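Methionine-binding protein (Coxiella burnetii, PDB 3TQW) probably serves as the periplasmic substrate-binding lipoprotein of an ABC transporter, capturing methionine in the cleft between its two lobes. Local coordinates at residues 74-79 with 201-206; 86-91 with 168-173; 104-109 with 164-169. One frame throughout, in Å; residues are numbered along the deposited sequence.

Contact 1: residues 74-79 with 201-206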
ATOM      1  N   LYS A  74     -13.092  10.650  11.698  1.00 19.62           N
ATOM      2  CA  LYS A  74     -12.914  11.985  11.136  1.00 21.99           C
ATOM      3  C   LYS A  74     -11.428  12.239  10.882  1.00 20.55           C
ATOM      4  O   LYS A  74     -10.732  12.849  11.695  1.00 19.47           O
ATOM      5  CB  LYS A  74     -13.529  13.047  12.051  1.00 24.13           C
ATOM      6  CG  LYS A  74     -15.036  12.859  12.249  1.00 31.41           C
ATOM      7  CD  LYS A  74     -15.692  14.079  12.879  1.00 41.13           C
ATOM      8  CE  LYS A  74     -15.137  14.365  14.269  1.00 48.31           C
ATOM      9  NZ  LYS A  74     -15.461  13.296  15.257  1.00 52.65           N
ATOM     10  N   ILE A  75     -10.962  11.744   9.739  1.00 20.54           N
ATOM     11  CA  ILE A  75      -9.558  11.774   9.365  1.00 18.94           C
ATOM     12  C   ILE A  75      -9.451  12.270   7.940  1.00 17.79           C
ATOM     13  O   ILE A  75     -10.297  11.952   7.109  1.00 19.92           O
ATOM     14  CB  ILE A  75      -8.963  10.352   9.405  1.00 21.99           C
ATOM     15  CG1 ILE A  75      -8.877   9.844  10.845  1.00 24.50           C
ATOM     16  CG2 ILE A  75      -7.599  10.319   8.722  1.00 21.17           C
ATOM     17  CD1 ILE A  75      -8.592   8.348  10.942  1.00 25.58           C
ATOM     18  N   VAL A  76      -8.402  13.030   7.645  1.00 17.60           N
ATOM     19  CA  VAL A  76      -8.202  13.565   6.306  1.00 17.55           C
ATOM     20  C   VAL A  76      -6.743  13.437   5.893  1.00 18.37           C
ATOM     21  O   VAL A  76      -5.851  13.371   6.743  1.00 17.24           O
ATOM     22  CB  VAL A  76      -8.603  15.056   6.230  1.00 20.31           C
ATOM     23  CG1 VAL A  76     -10.089  15.222   6.492  1.00 23.48           C
ATOM     24  CG2 VAL A  76      -7.781  15.885   7.224  1.00 18.65           C
ATOM     25  N   SER A  77      -6.503  13.410   4.586  1.00 17.34           N
ATOM     26  CA  SER A  77      -5.145  13.431   4.059  1.00 18.44           C
ATOM     27  C   SER A  77      -4.639  14.867   4.024  1.00 20.94           C
ATOM     28  O   SER A  77      -5.388  15.777   3.672  1.00 21.24           O
ATOM     29  CB  SER A  77      -5.110  12.848   2.642  1.00 17.85           C
ATOM     30  OG  SER A  77      -3.865  13.131   2.020  1.00 19.06           O
ATOM     31  N   ILE A  78      -3.377  15.075   4.394  1.00 17.07           N
ATOM     32  CA  ILE A  78      -2.759  16.391   4.225  1.00 18.69           C
ATOM     33  C   ILE A  78      -1.622  16.387   3.199  1.00 20.12           C
ATOM     34  O   ILE A  78      -0.863  17.351   3.095  1.00 20.48           O
ATOM     35  CB  ILE A  78      -2.277  16.985   5.561  1.00 18.93           C
ATOM     36  CG1 ILE A  78      -1.333  16.021   6.283  1.00 17.24           C
ATOM     37  CG2 ILE A  78      -3.475  17.308   6.437  1.00 21.81           C
ATOM     38  CD1 ILE A  78      -0.564  16.666   7.443  1.00 18.29           C
ATOM     39  N   GLY A  79      -1.510  15.305   2.435  1.00 17.58           N
ATOM     40  CA  GLY A  79      -0.511  15.244   1.384  1.00 22.59           C
ATOM     41  C   GLY A  79      -0.086  13.843   0.996  1.00 23.82           C
ATOM     42  O   GLY A  79      -0.210  12.899   1.781  1.00 19.86           O
ATOM     43  N   VAL A 201      -0.226  11.106   4.080  1.00 16.92           N
ATOM     44  CA  VAL A 201      -0.159  11.369   5.498  1.00 15.26           C
ATOM     45  C   VAL A 201      -1.553  11.771   5.946  1.00 16.34           C
ATOM     46  O   VAL A 201      -2.129  12.723   5.424  1.00 13.87           O
ATOM     47  CB  VAL A 201       0.842  12.487   5.821  1.00 15.41           C
ATOM     48  CG1 VAL A 201       0.761  12.852   7.290  1.00 14.08           C
ATOM     49  CG2 VAL A 201       2.267  12.045   5.453  1.00 13.39           C
ATOM     50  N   ALA A 202      -2.101  11.022   6.894  1.00 17.13           N
ATOM     51  CA  ALA A 202      -3.437  11.293   7.396  1.00 17.75           C
ATOM     52  C   ALA A 202      -3.364  11.850   8.813  1.00 15.39           C
ATOM     53  O   ALA A 202      -2.513  11.441   9.612  1.00 13.50           O
ATOM     54  CB  ALA A 202      -4.289  10.018   7.356  1.00 11.78           C
ATOM     55  N   VAL A 203      -4.248  12.796   9.111  1.00 13.61           N
ATOM     56  CA  VAL A 203      -4.329  13.389  10.441  1.00 12.85           C
ATOM     57  C   VAL A 203      -5.798  13.544  10.829  1.00 16.61           C
ATOM     58  O   VAL A 203      -6.688  13.397   9.989  1.00 13.97           O
ATOM     59  CB  VAL A 203      -3.664  14.782  10.483  1.00 14.50           C
ATOM     60  CG1 VAL A 203      -2.207  14.696  10.026  1.00 12.35           C
ATOM     61  CG2 VAL A 203      -4.442  15.765   9.613  1.00 16.43           C
ATOM     62  N   ARG A 204      -6.054  13.838  12.099  1.00 16.34           N
ATOM     63  CA  ARG A 204      -7.417  14.124  12.525  1.00 18.32           C
ATOM     64  C   ARG A 204      -7.921  15.396  11.849  1.00 18.85           C
ATOM     65  O   ARG A 204      -7.173  16.356  11.658  1.00 18.09           O
ATOM     66  CB  ARG A 204      -7.507  14.242  14.049  1.00 17.25           C
ATOM     67  CG  ARG A 204      -7.295  12.924  14.785  1.00 15.56           C
ATOM     68  CD  ARG A 204      -7.423  13.101  16.296  1.00 18.27           C
ATOM     69  NE  ARG A 204      -6.352  13.925  16.848  1.00 19.95           N
ATOM     70  CZ  ARG A 204      -5.142  13.468  17.162  1.00 20.07           C
ATOM     71  NH1 ARG A 204      -4.846  12.190  16.981  1.00 14.74           N
ATOM     72  NH2 ARG A 204      -4.226  14.291  17.661  1.00 24.46           N
ATOM     73  N   GLU A 205      -9.196  15.384  11.479  1.00 20.19           N
ATOM     74  CA  GLU A 205      -9.835  16.529  10.840  1.00 22.88           C
ATOM     75  C   GLU A 205      -9.515  17.850  11.540  1.00 20.33           C
ATOM     76  O   GLU A 205      -9.200  18.844  10.890  1.00 20.49           O
ATOM     77  CB  GLU A 205     -11.350  16.313  10.786  1.00 27.89           C
ATOM     78  CG  GLU A 205     -12.161  17.587  10.616  1.00 40.83           C
ATOM     79  CD  GLU A 205     -11.934  18.251   9.275  1.00 49.22           C
ATOM     80  OE1 GLU A 205     -11.429  17.574   8.355  1.00 51.53           O
ATOM     81  OE2 GLU A 205     -12.261  19.450   9.144  1.00 54.33           O
ATOM     82  N   ASP A 206      -9.598  17.861  12.865  1.00 22.62           N
ATOM     83  CA  ASP A 206      -9.339  19.079  13.628  1.00 26.14           C
ATOM     84  C   ASP A 206      -7.889  19.567  13.527  1.00 25.06           C
ATOM     85  O   ASP A 206      -7.602  20.728  13.824  1.00 22.14           O
ATOM     86  CB  ASP A 206      -9.728  18.891  15.094  1.00 35.14           C
ATOM     87  CG  ASP A 206     -11.233  18.899  15.301  1.00 44.55           C
ATOM     88  OD1 ASP A 206     -11.958  19.389  14.408  1.00 45.51           O
ATOM     89  OD2 ASP A 206     -11.689  18.422  16.363  1.00 47.74           O
TER
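The carboxylate of Glu-205 reaches across to Val-76, laying OE1 3.3 Å from CG1, while its other oxygen, OE2, makes a salt bridge to Lys-208. The CB of Arg-204 points away from strand 75-79, and its guanidinium group binds the backbone oxygens of Val-53 and Leu-48 and the carboxylate of Asp-207. From this polar end an antiparallel ladder runs back along the strands. Val-76 and Val-203 form a hydrogen-bonded pair, each N 2.9 Å from the other's O, and Ile-78 N donates nearly straight to Val-201 O (169° at the hydrogen). Glu-205 N meets Lys-74 O at 3.0 Å but stands 41° above the carbonyl plane. On one face, Ile-78 reaches Val-203 with two branches: with CG1 between its own N and carbonyl carbon (chi1 55°), CD1 comes to 3.6 Å from Val-203 CG1 and CG2 to 3.7 Å from Val-203 CG2. Helix 211-220 covers this face through Val-217 and Leu-213. On the other face Ile-75 CG2 rests 3.6 Å from Ala-202 CB, under Leu-48 of helix 44-49. Backbone bonds thus fix the register, branched aliphatic groups seal the sheet against its helices, and charge gathers where strand 201-204 passes into a 3-10 turn.

Contact 2: residues 86-91 with 168-173. With MET (methionine), chain C.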
HETATM    1  N   MSE A  86       1.734  -1.866  -7.412  1.00 17.23           N
HETATM    2  CA  MSE A  86       1.544  -3.237  -6.948  1.00 17.05           C
HETATM    3  C   MSE A  86       1.945  -4.270  -7.999  1.00 19.01           C
HETATM    4  O   MSE A  86       1.623  -4.127  -9.186  1.00 15.79           O
HETATM    5  CB  MSE A  86       0.083  -3.445  -6.532  1.00 14.31           C
HETATM    6  CG  MSE A  86      -0.287  -4.886  -6.222  1.00 18.37           C
HETATM    7 SE   MSE A  86      -2.176  -5.053  -5.753  1.00 23.56          SE
HETATM    8  CE  MSE A  86      -2.076  -4.463  -3.900  1.00 16.53           C
ATOM      9  N   GLY A  87       2.642  -5.313  -7.559  1.00 16.53           N
ATOM     10  CA  GLY A  87       3.099  -6.353  -8.462  1.00 17.86           C
ATOM     11  C   GLY A  87       2.322  -7.650  -8.327  1.00 21.36           C
ATOM     12  O   GLY A  87       1.669  -7.891  -7.306  1.00 19.04           O
ATOM     13  N   LEU A  88       2.378  -8.473  -9.372  1.00 19.84           N
ATOM     14  CA  LEU A  88       1.872  -9.835  -9.320  1.00 17.07           C
ATOM     15  C   LEU A  88       3.078 -10.759  -9.240  1.00 21.62           C
ATOM     16  O   LEU A  88       4.006 -10.640 -10.042  1.00 23.39           O
ATOM     17  CB  LEU A  88       1.056 -10.154 -10.575  1.00 17.35           C
ATOM     18  CG  LEU A  88      -0.184  -9.305 -10.833  1.00 16.86           C
ATOM     19  CD1 LEU A  88      -0.756  -9.608 -12.215  1.00 18.01           C
ATOM     20  CD2 LEU A  88      -1.223  -9.558  -9.751  1.00 18.66           C
ATOM     21  N   TYR A  89       3.067 -11.675  -8.278  1.00 21.32           N
ATOM     22  CA  TYR A  89       4.234 -12.505  -8.006  1.00 20.88           C
ATOM     23  C   TYR A  89       3.886 -13.983  -8.028  1.00 21.02           C
ATOM     24  O   TYR A  89       2.745 -14.363  -7.796  1.00 19.78           O
ATOM     25  CB  TYR A  89       4.820 -12.167  -6.636  1.00 20.42           C
ATOM     26  CG  TYR A  89       5.183 -10.710  -6.458  1.00 21.43           C
ATOM     27  CD1 TYR A  89       6.468 -10.262  -6.727  1.00 20.87           C
ATOM     28  CD2 TYR A  89       4.245  -9.788  -6.010  1.00 19.77           C
ATOM     29  CE1 TYR A  89       6.813  -8.939  -6.566  1.00 22.63           C
ATOM     30  CE2 TYR A  89       4.580  -8.454  -5.841  1.00 17.82           C
ATOM     31  CZ  TYR A  89       5.867  -8.035  -6.121  1.00 20.02           C
ATOM     32  OH  TYR A  89       6.227  -6.713  -5.961  1.00 18.56           O
ATOM     33  N   SER A  90       4.883 -14.818  -8.290  1.00 21.45           N
ATOM     34  CA  SER A  90       4.679 -16.257  -8.266  1.00 25.47           C
ATOM     35  C   SER A  90       5.986 -16.982  -7.990  1.00 25.82           C
ATOM     36  O   SER A  90       7.061 -16.484  -8.317  1.00 24.86           O
ATOM     37  CB  SER A  90       4.089 -16.741  -9.593  1.00 24.65           C
ATOM     38  OG  SER A  90       4.007 -18.154  -9.626  1.00 21.98           O
ATOM     39  N   LYS A  91       5.880 -18.153  -7.373  1.00 26.07           N
ATOM     40  CA  LYS A  91       7.009 -19.061  -7.244  1.00 28.54           C
ATOM     41  C   LYS A  91       6.748 -20.318  -8.070  1.00 31.66           C
ATOM     42  O   LYS A  91       7.454 -21.317  -7.935  1.00 35.13           O
ATOM     43  CB  LYS A  91       7.256 -19.422  -5.777  1.00 27.89           C
ATOM     44  CG  LYS A  91       7.925 -18.315  -4.979  1.00 35.17           C
ATOM     45  CD  LYS A  91       7.729 -18.488  -3.481  1.00 41.10           C
ATOM     46  CE  LYS A  91       8.273 -19.815  -2.984  1.00 46.71           C
ATOM     47  NZ  LYS A  91       8.108 -19.946  -1.508  1.00 49.86           N
ATOM     48  N   LEU A 168      -0.248 -17.529  -8.298  1.00 20.83           N
ATOM     49  CA  LEU A 168      -0.000 -16.110  -8.541  1.00 19.49           C
ATOM     50  C   LEU A 168      -0.614 -15.309  -7.401  1.00 21.30           C
ATOM     51  O   LEU A 168      -1.685 -15.656  -6.904  1.00 20.66           O
ATOM     52  CB  LEU A 168      -0.653 -15.682  -9.859  1.00 19.19           C
ATOM     53  CG  LEU A 168      -0.253 -14.321 -10.432  1.00 20.96           C
ATOM     54  CD1 LEU A 168       1.184 -14.388 -10.939  1.00 22.95           C
ATOM     55  CD2 LEU A 168      -1.199 -13.896 -11.549  1.00 18.44           C
ATOM     56  N   ALA A 169       0.052 -14.239  -6.981  1.00 17.54           N
ATOM     57  CA  ALA A 169      -0.497 -13.400  -5.920  1.00 18.78           C
ATOM     58  C   ALA A 169      -0.235 -11.929  -6.193  1.00 17.43           C
ATOM     59  O   ALA A 169       0.855 -11.553  -6.625  1.00 19.32           O
ATOM     60  CB  ALA A 169       0.078 -13.806  -4.559  1.00 18.27           C
ATOM     61  N   ALA A 170      -1.253 -11.108  -5.954  1.00 17.25           N
ATOM     62  CA  ALA A 170      -1.094  -9.661  -5.965  1.00 15.60           C
ATOM     63  C   ALA A 170      -0.700  -9.247  -4.554  1.00 17.59           C
ATOM     64  O   ALA A 170      -1.447  -9.487  -3.606  1.00 21.61           O
ATOM     65  CB  ALA A 170      -2.401  -8.992  -6.366  1.00 15.18           C
ATOM     66  N   ILE A 171       0.475  -8.641  -4.405  1.00 16.19           N
ATOM     67  CA  ILE A 171       1.009  -8.333  -3.079  1.00 16.37           C
ATOM     68  C   ILE A 171       1.402  -6.860  -2.949  1.00 14.67           C
ATOM     69  O   ILE A 171       2.078  -6.313  -3.818  1.00 13.99           O
ATOM     70  CB  ILE A 171       2.243  -9.213  -2.772  1.00 16.43           C
ATOM     71  CG1 ILE A 171       1.916 -10.697  -3.001  1.00 16.73           C
ATOM     72  CG2 ILE A 171       2.769  -8.953  -1.351  1.00 14.61           C
ATOM     73  CD1 ILE A 171       3.083 -11.646  -2.725  1.00 17.15           C
ATOM     74  N   ASN A 172       0.979  -6.214  -1.868  1.00 12.85           N
ATOM     75  CA  ASN A 172       1.395  -4.832  -1.624  1.00 12.55           C
ATOM     76  C   ASN A 172       2.901  -4.790  -1.433  1.00 12.85           C
ATOM     77  O   ASN A 172       3.475  -5.649  -0.770  1.00 16.57           O
ATOM     78  CB  ASN A 172       0.723  -4.250  -0.379  1.00 15.08           C
ATOM     79  CG  ASN A 172      -0.790  -4.192  -0.495  1.00 16.62           C
ATOM     80  OD1 ASN A 172      -1.357  -3.163  -0.864  1.00 20.14           O
ATOM     81  ND2 ASN A 172      -1.449  -5.288  -0.157  1.00 12.01           N
ATOM     82  N   THR A 173       3.536  -3.784  -2.009  1.00 15.22           N
ATOM     83  CA  THR A 173       4.985  -3.666  -1.950  1.00 15.59           C
ATOM     84  C   THR A 173       5.561  -3.693  -0.526  1.00 13.67           C
ATOM     85  O   THR A 173       6.604  -4.302  -0.297  1.00 14.26           O
ATOM     86  CB  THR A 173       5.452  -2.416  -2.715  1.00 16.87           C
ATOM     87  OG1 THR A 173       5.156  -2.595  -4.110  1.00 18.17           O
ATOM     88  CG2 THR A 173       6.955  -2.186  -2.527  1.00 14.68           C
TER
HETATM   89  N   MET C 238       1.608   0.820   1.298  1.00 12.50           N
HETATM   90  CA  MET C 238       0.441   0.087   0.790  1.00 13.36           C
HETATM   91  C   MET C 238       0.390   0.210  -0.731  1.00 15.66           C
HETATM   92  O   MET C 238       0.705   1.269  -1.270  1.00 14.93           O
HETATM   93  CB  MET C 238      -0.843   0.648   1.417  1.00 16.00           C
HETATM   94  CG  MET C 238      -2.143  -0.057   1.016  1.00 10.90           C
HETATM   95  SD  MET C 238      -3.592   0.686   1.811  1.00  6.26           S
HETATM   96  CE  MET C 238      -3.248   0.264   3.518  1.00 13.85           C
HETATM   97  OXT MET C 238       0.046  -0.729  -1.454  1.00 15.45           O
HETATM   98  O   HOH W   1       4.154  -5.026  -5.028  0.95 14.43           O
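Ala-170 and Leu-88, paired on one face of two antiparallel strands, fit as small against large: the Ala-170 methyl CB meets Leu-88 CD2 at 3.6 Å, and the selenium of Met-86, a selenomethionine, flanks the same methyl at 4.0 Å. The Met-86 chain runs out extended and then bends at its last torsion (chi3 -80°), bringing CE against the amide of Asn-172, a residue of the methionine pocket. On the opposite face the Tyr-89 ring slants past Ile-171, its CD2 3.9 Å from Ile-171 CB. Gly-87, having no side chain, leaves room for the ring's hydroxyl. There a water in the ring plane is gripped by four groups: it donates to Ile-171 O (2.7 Å), accepts from Gly-87 N, and also bonds Tyr-89 OH and Thr-173 OG1. At the far end Leu-168 CD1 reaches both Tyr-89 O (3.5 Å) and Ser-90 CB (4.0 Å). Tyr-89 N donates to Ala-169 O and Ala-169 N to Tyr-89 O, both at 2.8 Å. Around this interlock, helix 111-123 packs on the Leu-88 and Ala-170 face through Leu-120 and Ala-117, short helix 173-176 meets Tyr-89 and Ile-171, and strands 104-108 and 189-190 extend the sheet on its two sides.

Contact 3: residues 104-109 with 164-169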
ATOM      1  N   LYS A 104      -5.044 -20.955  -8.967  1.00 24.97           N
ATOM      2  CA  LYS A 104      -5.421 -20.121  -7.823  1.00 22.29           C
ATOM      3  C   LYS A 104      -4.643 -18.814  -7.808  1.00 23.96           C
ATOM      4  O   LYS A 104      -3.415 -18.813  -7.882  1.00 21.76           O
ATOM      5  CB  LYS A 104      -5.157 -20.850  -6.510  1.00 24.00           C
ATOM      6  CG  LYS A 104      -5.854 -22.191  -6.384  1.00 31.96           C
ATOM      7  CD  LYS A 104      -5.533 -22.853  -5.052  1.00 38.30           C
ATOM      8  CE  LYS A 104      -6.435 -24.055  -4.813  1.00 45.81           C
ATOM      9  NZ  LYS A 104      -6.133 -24.725  -3.521  1.00 49.23           N
ATOM     10  N   ILE A 105      -5.367 -17.706  -7.699  1.00 20.41           N
ATOM     11  CA  ILE A 105      -4.766 -16.388  -7.632  1.00 21.49           C
ATOM     12  C   ILE A 105      -5.146 -15.742  -6.305  1.00 20.84           C
ATOM     13  O   ILE A 105      -6.330 -15.557  -6.023  1.00 20.97           O
ATOM     14  CB  ILE A 105      -5.292 -15.472  -8.754  1.00 24.18           C
ATOM     15  CG1 ILE A 105      -5.287 -16.190 -10.106  1.00 25.60           C
ATOM     16  CG2 ILE A 105      -4.473 -14.192  -8.813  1.00 24.11           C
ATOM     17  CD1 ILE A 105      -3.919 -16.375 -10.689  1.00 29.38           C
ATOM     18  N   ALA A 106      -4.151 -15.402  -5.493  1.00 17.74           N
ATOM     19  CA  ALA A 106      -4.419 -14.775  -4.201  1.00 15.94           C
ATOM     20  C   ALA A 106      -4.439 -13.258  -4.334  1.00 15.48           C
ATOM     21  O   ALA A 106      -3.618 -12.683  -5.045  1.00 16.57           O
ATOM     22  CB  ALA A 106      -3.391 -15.210  -3.169  1.00 13.83           C
ATOM     23  N   VAL A 107      -5.393 -12.624  -3.657  1.00 12.81           N
ATOM     24  CA  VAL A 107      -5.508 -11.167  -3.630  1.00 15.93           C
ATOM     25  C   VAL A 107      -5.797 -10.727  -2.193  1.00 12.69           C
ATOM     26  O   VAL A 107      -6.284 -11.526  -1.391  1.00 17.36           O
ATOM     27  CB  VAL A 107      -6.655 -10.681  -4.530  1.00 16.30           C
ATOM     28  CG1 VAL A 107      -6.422 -11.111  -5.978  1.00 16.53           C
ATOM     29  CG2 VAL A 107      -7.993 -11.230  -4.023  1.00 14.40           C
ATOM     30  N   PRO A 108      -5.492  -9.462  -1.857  1.00 11.31           N
ATOM     31  CA  PRO A 108      -5.837  -8.932  -0.527  1.00 12.09           C
ATOM     32  C   PRO A 108      -7.344  -9.010  -0.299  1.00 15.62           C
ATOM     33  O   PRO A 108      -8.092  -8.955  -1.275  1.00 14.43           O
ATOM     34  CB  PRO A 108      -5.396  -7.466  -0.599  1.00 13.46           C
ATOM     35  CG  PRO A 108      -4.364  -7.426  -1.696  1.00 12.96           C
ATOM     36  CD  PRO A 108      -4.828  -8.451  -2.700  1.00 12.72           C
ATOM     37  N   SER A 109      -7.772  -9.128   0.960  1.00 15.52           N
ATOM     38  CA  SER A 109      -9.184  -9.331   1.295  1.00 15.41           C
ATOM     39  C   SER A 109      -9.901  -8.059   1.762  1.00 14.95           C
ATOM     40  O   SER A 109     -11.117  -8.042   1.867  1.00 17.65           O
ATOM     41  CB  SER A 109      -9.318 -10.405   2.373  1.00 14.56           C
ATOM     42  OG  SER A 109      -8.678  -9.981   3.571  1.00 14.26           O
ATOM     43  N   GLY A 164       3.552 -20.688  -1.932  1.00 30.78           N
ATOM     44  CA  GLY A 164       3.735 -22.123  -2.034  1.00 32.38           C
ATOM     45  C   GLY A 164       2.421 -22.820  -2.330  1.00 34.61           C
ATOM     46  O   GLY A 164       2.401 -23.984  -2.729  1.00 38.15           O
ATOM     47  N   ASP A 165       1.318 -22.100  -2.146  1.00 32.66           N
ATOM     48  CA  ASP A 165      -0.014 -22.692  -2.246  1.00 33.26           C
ATOM     49  C   ASP A 165      -0.866 -22.101  -3.366  1.00 32.27           C
ATOM     50  O   ASP A 165      -1.937 -22.619  -3.674  1.00 34.44           O
ATOM     51  CB  ASP A 165      -0.757 -22.548  -0.915  1.00 39.25           C
ATOM     52  CG  ASP A 165      -0.066 -23.281   0.219  1.00 45.01           C
ATOM     53  OD1 ASP A 165       0.441 -24.399  -0.015  1.00 46.74           O
ATOM     54  OD2 ASP A 165      -0.028 -22.739   1.342  1.00 47.52           O
ATOM     55  N   VAL A 166      -0.411 -21.008  -3.965  1.00 25.73           N
ATOM     56  CA  VAL A 166      -1.149 -20.425  -5.080  1.00 23.52           C
ATOM     57  C   VAL A 166      -0.225 -20.259  -6.270  1.00 25.29           C
ATOM     58  O   VAL A 166       0.992 -20.347  -6.135  1.00 26.73           O
ATOM     59  CB  VAL A 166      -1.774 -19.067  -4.715  1.00 21.00           C
ATOM     60  CG1 VAL A 166      -2.735 -19.234  -3.536  1.00 18.59           C
ATOM     61  CG2 VAL A 166      -0.679 -18.051  -4.386  1.00 16.73           C
ATOM     62  N   ASP A 167      -0.811 -20.021  -7.436  1.00 25.75           N
ATOM     63  CA  ASP A 167      -0.033 -19.914  -8.656  1.00 25.99           C
ATOM     64  C   ASP A 167       0.425 -18.489  -8.924  1.00 22.81           C
ATOM     65  O   ASP A 167       1.374 -18.273  -9.673  1.00 22.25           O
ATOM     66  CB  ASP A 167      -0.848 -20.455  -9.827  1.00 30.14           C
ATOM     67  CG  ASP A 167      -1.275 -21.888  -9.606  1.00 33.08           C
ATOM     68  OD1 ASP A 167      -0.391 -22.763  -9.642  1.00 36.01           O
ATOM     69  OD2 ASP A 167      -2.476 -22.138  -9.370  1.00 32.37           O
ATOM     70  N   LEU A 168      -0.248 -17.529  -8.298  1.00 20.83           N
ATOM     71  CA  LEU A 168      -0.000 -16.110  -8.541  1.00 19.49           C
ATOM     72  C   LEU A 168      -0.614 -15.309  -7.401  1.00 21.30           C
ATOM     73  O   LEU A 168      -1.685 -15.656  -6.904  1.00 20.66           O
ATOM     74  CB  LEU A 168      -0.653 -15.682  -9.859  1.00 19.19           C
ATOM     75  CG  LEU A 168      -0.253 -14.321 -10.432  1.00 20.96           C
ATOM     76  CD1 LEU A 168       1.184 -14.388 -10.939  1.00 22.95           C
ATOM     77  CD2 LEU A 168      -1.199 -13.896 -11.549  1.00 18.44           C
ATOM     78  N   ALA A 169       0.052 -14.239  -6.981  1.00 17.54           N
ATOM     79  CA  ALA A 169      -0.497 -13.400  -5.920  1.00 18.78           C
ATOM     80  C   ALA A 169      -0.235 -11.929  -6.193  1.00 17.43           C
ATOM     81  O   ALA A 169       0.855 -11.553  -6.625  1.00 19.32           O
ATOM     82  CB  ALA A 169       0.078 -13.806  -4.559  1.00 18.27           C
TER
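Lys-104 is held by its backbone rather than its side chain: its N donates to Asp-167 OD2 at 2.9 Å, using the anti lone pair of that oxygen, and its O accepts from Asp-167 N, also at 2.9 Å. A weak bond from Leu-168 N, at 3.4 Å, reaches the same Lys-104 O. Asp-167 therefore clamps the start of strand 104-108 with backbone and carboxylate together. Two residues on, Ala-106 N donates to Leu-168 O in the carbonyl plane at 2.9 Å, establishing the parallel register. Side chains fill in on both faces. Ile-105 and Leu-168 lie alongside one another, pointing the same way; the second torsion of Ile-105 (chi2 -73°) swings CD1 over to Leu-168 CB, a tight 3.4 Å contact. On the other face the Ala-106 methyl CB touches Ala-169 CB at 4.0 Å and Val-166 CG1 at 4.1 Å.

In the next shell, Ser-90 OG hydrogen-bonds Asp-167 O and so ties the turn to the segment that follows strand 87-89. Leu-121 of helix 111-123 packs on Ile-105, and Leu-159 on Ala-106. Strand 150-154 pairs with the other edge of strand 104-108, reached through a beta-alpha-beta crossover that includes helix 111-123. Such a crossover within a mixed sheet is consistent with one lobe of a type II periplasmic binding protein, in keeping with the family of this chain.

Contacts 2 and 3 share strand 168-171, which pairs antiparallel with 87-89 along one edge and parallel with 104-108 along the other; their centres lie about 8 Å apart. Contact 1 belongs to the sheet of the other lobe, about 29 Å from contact 2 between centres. Both sheets follow the strand order 2-1-3-n-4 of type II binding proteins, where n is the strand reached just after the chain crosses from the other lobe. Contact 2 is almost wholly buried and reaches the ligand through Asn-172; contact 3 is buried but ends in exposed Lys-104 and Asp-165; contact 1 is partly buried. Water bridging marks contact 2, an aspartate clamp contact 3, and aliphatic packing contact 1.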